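Local coordinates for protein glutathione S-transferase enzyme with thioredoxin-like domain (Bradyrhizobium sp., PDB 4MF7) that probably catalyses the conjugation of glutathione to electrophilic substrates, as a glutathione transferase with a thioredoxin-like domain and an all-helical C-terminal domain, at residues Y201-R213 with W236-L250. Residues are numbered along the deposited sequence; the frame is centred on the assembly and turned at random.
Sequences YTIADIATLGWVR and WLERGLARPAVQRGL
W236 donates its indole NE1 to D205 OD1 at 2.9 Å, and the N-H...O angle of 168° marks a nearly straight bond. NE1 approaches OD1 from the anti side of the carboxylate, somewhat out of its plane, while the oxygen lies close to the indole plane. W236 CG stands anti to the backbone N, which carries the ring across helix 203-213 as a knob among D205, T208, L209 and V212. L209 CD2 sits over one face, 3.7 Å from the centroid of the six-membered ring of W236, a CH-pi contact. T208 OG1 and V212 CG2 meet the rim instead, the latter 3.7 Å from W236 CZ3. L209 is the reciprocal knob, among W236, L237, G240 and V246; its CD1 comes within 3.8 Å of G240 CA, so the leucine rests directly on the helix backbone. Farther along, L250 CD2 packs on the backbone of G210.

Y201 and R243 form a separate stacked pair. The guanidinium lies flat on the phenol ring, centres 3.7 Å apart and planes 21° apart, a cation-pi stack; a bend at chi3 folds the arginine over that face. R243 NH2 also makes a salt bridge to E62 OE1 of helix 53-63, so the charge over the Y201 ring has its strongest polar partner in the N-terminal domain.

In the second shell, D205 OD2 accepts T202 N at 3.0 Å while T202 OG1 caps A204 N, completing a capping box, a well-known feature of this helix in the glutathione transferase C-terminal domain; D205 OD1 additionally receives I196 N. One carboxylate thus ties the helix start to both W236 and the preceding loop.

Helices 203-213 and 236-241 cross at -107° with axes 10.3 Å apart. Helix 171-190 flanks W236 and V212 through L186, while helix 53-63 of the thioredoxin-like domain meets V246 and I206, joining this helical core to the N-terminal domain.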
loop_
_atom_site.group_PDB
_atom_site.type_symbol
_atom_site.label_atom_id
_atom_site.label_comp_id
_atom_site.label_asym_id
_atom_site.label_seq_id
_atom_site.Cartn_x
_atom_site.Cartn_y
_atom_site.Cartn_z
ATOM N N TYR A 201 12.497 -8.902 13.217
ATOM C CA TYR A 201 12.232 -7.477 13.020
ATOM C C TYR A 201 12.257 -7.180 11.539
ATOM O O TYR A 201 13.234 -7.494 10.812
ATOM C CB TYR A 201 13.254 -6.637 13.782
ATOM C CG TYR A 201 13.187 -5.145 13.620
ATOM C CD1 TYR A 201 12.348 -4.399 14.397
ATOM C CD2 TYR A 201 14.048 -4.469 12.746
ATOM C CE1 TYR A 201 12.319 -3.020 14.319
ATOM C CE2 TYR A 201 14.016 -3.094 12.643
ATOM C CZ TYR A 201 13.152 -2.367 13.439
ATOM O OH TYR A 201 13.131 -1.000 13.378
ATOM N N THR A 202 11.173 -6.564 11.052
ATOM C CA THR A 202 10.990 -6.426 9.618
ATOM C C THR A 202 10.510 -5.048 9.200
ATOM O O THR A 202 10.226 -4.194 10.039
ATOM C CB THR A 202 9.948 -7.455 9.058
ATOM O OG1 THR A 202 8.646 -7.161 9.573
ATOM C CG2 THR A 202 10.342 -8.929 9.358
ATOM N N ILE A 203 10.403 -4.852 7.893
ATOM C CA ILE A 203 9.749 -3.672 7.343
ATOM C C ILE A 203 8.324 -3.432 7.892
ATOM O O ILE A 203 7.845 -2.287 7.873
ATOM C CB ILE A 203 9.797 -3.602 5.797
ATOM C CG1 ILE A 203 9.079 -4.791 5.106
ATOM C CG2 ILE A 203 11.191 -3.417 5.302
ATOM C CD1 ILE A 203 9.037 -4.662 3.593
ATOM N N ALA A 204 7.652 -4.471 8.401
ATOM C CA ALA A 204 6.345 -4.287 9.083
ATOM C C ALA A 204 6.442 -3.389 10.326
ATOM O O ALA A 204 5.626 -2.509 10.511
ATOM C CB ALA A 204 5.702 -5.617 9.443
ATOM N N ASP A 205 7.427 -3.644 11.190
ATOM C CA ASP A 205 7.683 -2.799 12.373
ATOM C C ASP A 205 8.161 -1.396 11.960
ATOM O O ASP A 205 7.690 -0.373 12.494
ATOM C CB ASP A 205 8.696 -3.468 13.293
ATOM C CG ASP A 205 8.332 -4.916 13.571
ATOM O OD1 ASP A 205 7.402 -5.161 14.386
ATOM O OD2 ASP A 205 8.976 -5.766 12.931
ATOM N N ILE A 206 9.049 -1.363 10.965
ATOM C CA ILE A 206 9.602 -0.114 10.453
ATOM C C ILE A 206 8.478 0.749 9.885
ATOM O O ILE A 206 8.517 1.959 10.008
ATOM C CB ILE A 206 10.741 -0.384 9.439
ATOM C CG1 ILE A 206 11.918 -1.081 10.146
ATOM C CG2 ILE A 206 11.181 0.862 8.681
ATOM C CD1 ILE A 206 12.941 -1.651 9.181
ATOM N N ALA A 207 7.460 0.121 9.287
ATOM C CA ALA A 207 6.346 0.869 8.711
ATOM C C ALA A 207 5.375 1.426 9.767
ATOM O O ALA A 207 4.645 2.366 9.496
ATOM C CB ALA A 207 5.572 -0.013 7.735
ATOM N N THR A 208 5.347 0.839 10.957
ATOM C CA THR A 208 4.296 1.134 11.917
ATOM C C THR A 208 4.770 1.839 13.206
ATOM O O THR A 208 3.985 2.555 13.858
ATOM C CB THR A 208 3.541 -0.157 12.273
ATOM O OG1 THR A 208 4.455 -1.123 12.755
ATOM C CG2 THR A 208 2.913 -0.737 11.031
ATOM N N LEU A 209 6.037 1.662 13.575
ATOM C CA LEU A 209 6.533 2.251 14.833
ATOM C C LEU A 209 6.324 3.763 14.895
ATOM O O LEU A 209 5.896 4.290 15.925
ATOM C CB LEU A 209 8.006 1.939 15.033
ATOM C CG LEU A 209 8.328 0.564 15.583
ATOM C CD1 LEU A 209 9.813 0.255 15.387
ATOM C CD2 LEU A 209 7.941 0.466 17.054
ATOM N N GLY A 210 6.669 4.469 13.817
ATOM C CA GLY A 210 6.589 5.928 13.805
ATOM C C GLY A 210 5.169 6.436 13.960
ATOM O O GLY A 210 4.894 7.424 14.653
ATOM N N TRP A 211 4.250 5.752 13.315
ATOM C CA TRP A 211 2.839 6.099 13.403
ATOM C C TRP A 211 2.323 5.999 14.839
ATOM O O TRP A 211 1.670 6.915 15.336
ATOM C CB TRP A 211 1.975 5.255 12.463
ATOM C CG TRP A 211 0.504 5.263 12.852
ATOM C CD1 TRP A 211 -0.383 6.293 12.709
ATOM C CD2 TRP A 211 -0.225 4.191 13.470
ATOM N NE1 TRP A 211 -1.617 5.926 13.197
ATOM C CE2 TRP A 211 -1.544 4.644 13.674
ATOM C CE3 TRP A 211 0.118 2.895 13.877
ATOM C CZ2 TRP A 211 -2.522 3.844 14.260
ATOM C CZ3 TRP A 211 -0.856 2.103 14.461
ATOM C CH2 TRP A 211 -2.155 2.580 14.649
ATOM N N VAL A 212 2.580 4.880 15.497
ATOM C CA VAL A 212 2.183 4.733 16.900
ATOM C C VAL A 212 2.867 5.785 17.799
ATOM O O VAL A 212 2.215 6.421 18.640
ATOM C CB VAL A 212 2.492 3.326 17.448
ATOM C CG1 VAL A 212 2.007 3.214 18.887
ATOM C CG2 VAL A 212 1.841 2.243 16.595
ATOM N N ARG A 213 4.171 5.954 17.634
ATOM C CA ARG A 213 4.929 6.999 18.364
ATOM C C ARG A 213 4.272 8.377 18.258
ATOM O O ARG A 213 4.120 9.099 19.257
ATOM C CB ARG A 213 6.371 7.017 17.908
ATOM C CG ARG A 213 7.289 7.854 18.781
ATOM C CD ARG A 213 7.616 9.155 18.092
ATOM N NE ARG A 213 8.825 9.764 18.633
ATOM C CZ ARG A 213 9.447 10.794 18.075
ATOM N NH1 ARG A 213 8.982 11.323 16.944
ATOM N NH2 ARG A 213 10.543 11.289 18.638
ATOM N N TRP A 236 6.066 -3.473 22.674
ATOM C CA TRP A 236 6.660 -3.475 21.353
ATOM C C TRP A 236 7.191 -2.065 20.984
ATOM O O TRP A 236 8.283 -1.942 20.443
ATOM C CB TRP A 236 5.621 -3.961 20.337
ATOM C CG TRP A 236 5.880 -3.672 18.909
ATOM C CD1 TRP A 236 6.556 -4.431 18.022
ATOM C CD2 TRP A 236 5.305 -2.574 18.157
ATOM N NE1 TRP A 236 6.487 -3.863 16.753
ATOM C CE2 TRP A 236 5.732 -2.715 16.825
ATOM C CE3 TRP A 236 4.514 -1.464 18.512
ATOM C CZ2 TRP A 236 5.379 -1.798 15.818
ATOM C CZ3 TRP A 236 4.133 -0.555 17.503
ATOM C CH2 TRP A 236 4.597 -0.732 16.179
ATOM N N LEU A 237 6.426 -1.023 21.293
ATOM C CA LEU A 237 6.873 0.348 20.980
ATOM C C LEU A 237 8.189 0.635 21.699
ATOM O O LEU A 237 9.112 1.201 21.118
ATOM C CB LEU A 237 5.821 1.381 21.343
ATOM C CG LEU A 237 6.168 2.863 21.013
ATOM C CD1 LEU A 237 6.406 3.084 19.507
ATOM C CD2 LEU A 237 5.064 3.791 21.524
ATOM N N GLU A 238 8.265 0.234 22.973
ATOM C CA GLU A 238 9.487 0.359 23.776
ATOM C C GLU A 238 10.657 -0.382 23.158
ATOM O O GLU A 238 11.751 0.160 23.067
ATOM C CB GLU A 238 9.274 -0.222 25.198
ATOM C CG GLU A 238 9.210 0.772 26.336
ATOM C CD GLU A 238 9.728 0.175 27.638
ATOM O OE1 GLU A 238 10.157 0.948 28.510
ATOM O OE2 GLU A 238 9.729 -1.066 27.797
ATOM N N ARG A 239 10.431 -1.607 22.701
ATOM C CA ARG A 239 11.482 -2.377 22.034
ATOM C C ARG A 239 11.964 -1.647 20.772
ATOM O O ARG A 239 13.157 -1.550 20.504
ATOM C CB ARG A 239 11.007 -3.775 21.652
ATOM C CG ARG A 239 10.798 -4.734 22.818
ATOM C CD ARG A 239 10.614 -6.158 22.331
ATOM N NE ARG A 239 9.286 -6.423 21.779
ATOM C CZ ARG A 239 8.186 -6.621 22.505
ATOM N NH1 ARG A 239 7.037 -6.864 21.895
ATOM N NH2 ARG A 239 8.221 -6.586 23.842
ATOM N N GLY A 240 11.022 -1.110 20.008
ATOM C CA GLY A 240 11.366 -0.455 18.744
ATOM C C GLY A 240 12.122 0.834 18.981
ATOM O O GLY A 240 13.134 1.107 18.311
ATOM N N LEU A 241 11.630 1.639 19.908
ATOM C CA LEU A 241 12.280 2.938 20.202
ATOM C C LEU A 241 13.640 2.817 20.883
ATOM O O LEU A 241 14.388 3.788 20.922
ATOM C CB LEU A 241 11.389 3.826 21.062
ATOM C CG LEU A 241 10.050 4.231 20.482
ATOM C CD1 LEU A 241 9.233 5.046 21.485
ATOM C CD2 LEU A 241 10.181 4.994 19.168
ATOM N N ALA A 242 13.961 1.640 21.408
ATOM C CA ALA A 242 15.295 1.348 21.949
ATOM C C ALA A 242 16.337 1.112 20.868
ATOM O O ALA A 242 17.520 1.008 21.172
ATOM C CB ALA A 242 15.232 0.118 22.855
ATOM N N ARG A 243 15.909 0.936 19.617
ATOM C CA ARG A 243 16.847 0.725 18.532
ATOM C C ARG A 243 17.449 2.043 18.079
ATOM O O ARG A 243 16.710 2.994 17.727
ATOM C CB ARG A 243 16.147 0.027 17.353
ATOM C CG ARG A 243 15.618 -1.329 17.701
ATOM C CD ARG A 243 14.879 -1.942 16.522
ATOM N NE ARG A 243 15.779 -2.217 15.402
ATOM C CZ ARG A 243 16.444 -3.353 15.203
ATOM N NH1 ARG A 243 16.347 -4.377 16.047
ATOM N NH2 ARG A 243 17.208 -3.468 14.138
ATOM N N PRO A 244 18.793 2.132 18.052
ATOM C CA PRO A 244 19.379 3.434 17.679
ATOM C C PRO A 244 19.022 3.926 16.258
ATOM O O PRO A 244 18.860 5.134 16.059
ATOM C CB PRO A 244 20.892 3.200 17.821
ATOM C CG PRO A 244 21.008 2.050 18.763
ATOM C CD PRO A 244 19.838 1.162 18.454
ATOM N N ALA A 245 18.884 3.015 15.294
ATOM C CA ALA A 245 18.457 3.400 13.932
ATOM C C ALA A 245 17.068 4.037 13.927
ATOM O O ALA A 245 16.817 4.957 13.144
ATOM C CB ALA A 245 18.499 2.199 12.997
ATOM N N VAL A 246 16.163 3.520 14.776
ATOM C CA VAL A 246 14.832 4.075 14.909
ATOM C C VAL A 246 14.936 5.477 15.512
ATOM O O VAL A 246 14.322 6.417 15.034
ATOM C CB VAL A 246 13.887 3.166 15.752
ATOM C CG1 VAL A 246 12.587 3.868 16.047
ATOM C CG2 VAL A 246 13.600 1.834 15.040
ATOM N N GLN A 247 15.722 5.610 16.576
ATOM C CA GLN A 247 15.905 6.909 17.220
ATOM C C GLN A 247 16.391 7.953 16.218
ATOM O O GLN A 247 15.886 9.071 16.193
ATOM C CB GLN A 247 16.905 6.774 18.373
ATOM C CG GLN A 247 16.356 5.994 19.545
ATOM C CD GLN A 247 17.439 5.554 20.506
ATOM O OE1 GLN A 247 18.589 6.013 20.444
ATOM N NE2 GLN A 247 17.083 4.650 21.392
ATOM N N ARG A 248 17.355 7.572 15.392
ATOM C CA ARG A 248 17.893 8.481 14.372
ATOM C C ARG A 248 16.874 8.816 13.293
ATOM O O ARG A 248 16.669 9.993 12.949
ATOM C CB ARG A 248 19.165 7.880 13.739
ATOM C CG ARG A 248 20.339 7.808 14.713
ATOM C CD ARG A 248 21.664 7.565 14.016
ATOM N NE ARG A 248 21.748 6.316 13.274
ATOM C CZ ARG A 248 22.021 5.118 13.781
ATOM N NH1 ARG A 248 22.212 4.932 15.083
ATOM N NH2 ARG A 248 22.091 4.085 12.971
ATOM N N GLY A 249 16.250 7.775 12.730
ATOM C CA GLY A 249 15.306 7.956 11.629
ATOM C C GLY A 249 14.130 8.840 11.927
ATOM O O GLY A 249 13.637 9.558 11.060
ATOM N N LEU A 250 13.681 8.791 13.175
ATOM C CA LEU A 250 12.533 9.562 13.608
ATOM C C LEU A 250 12.718 11.059 13.516
ATOM O O LEU A 250 11.734 11.799 13.507
ATOM C CB LEU A 250 12.137 9.200 15.046
ATOM C CG LEU A 250 11.424 7.859 15.221
ATOM C CD1 LEU A 250 11.397 7.479 16.697
ATOM C CD2 LEU A 250 10.025 7.905 14.621
#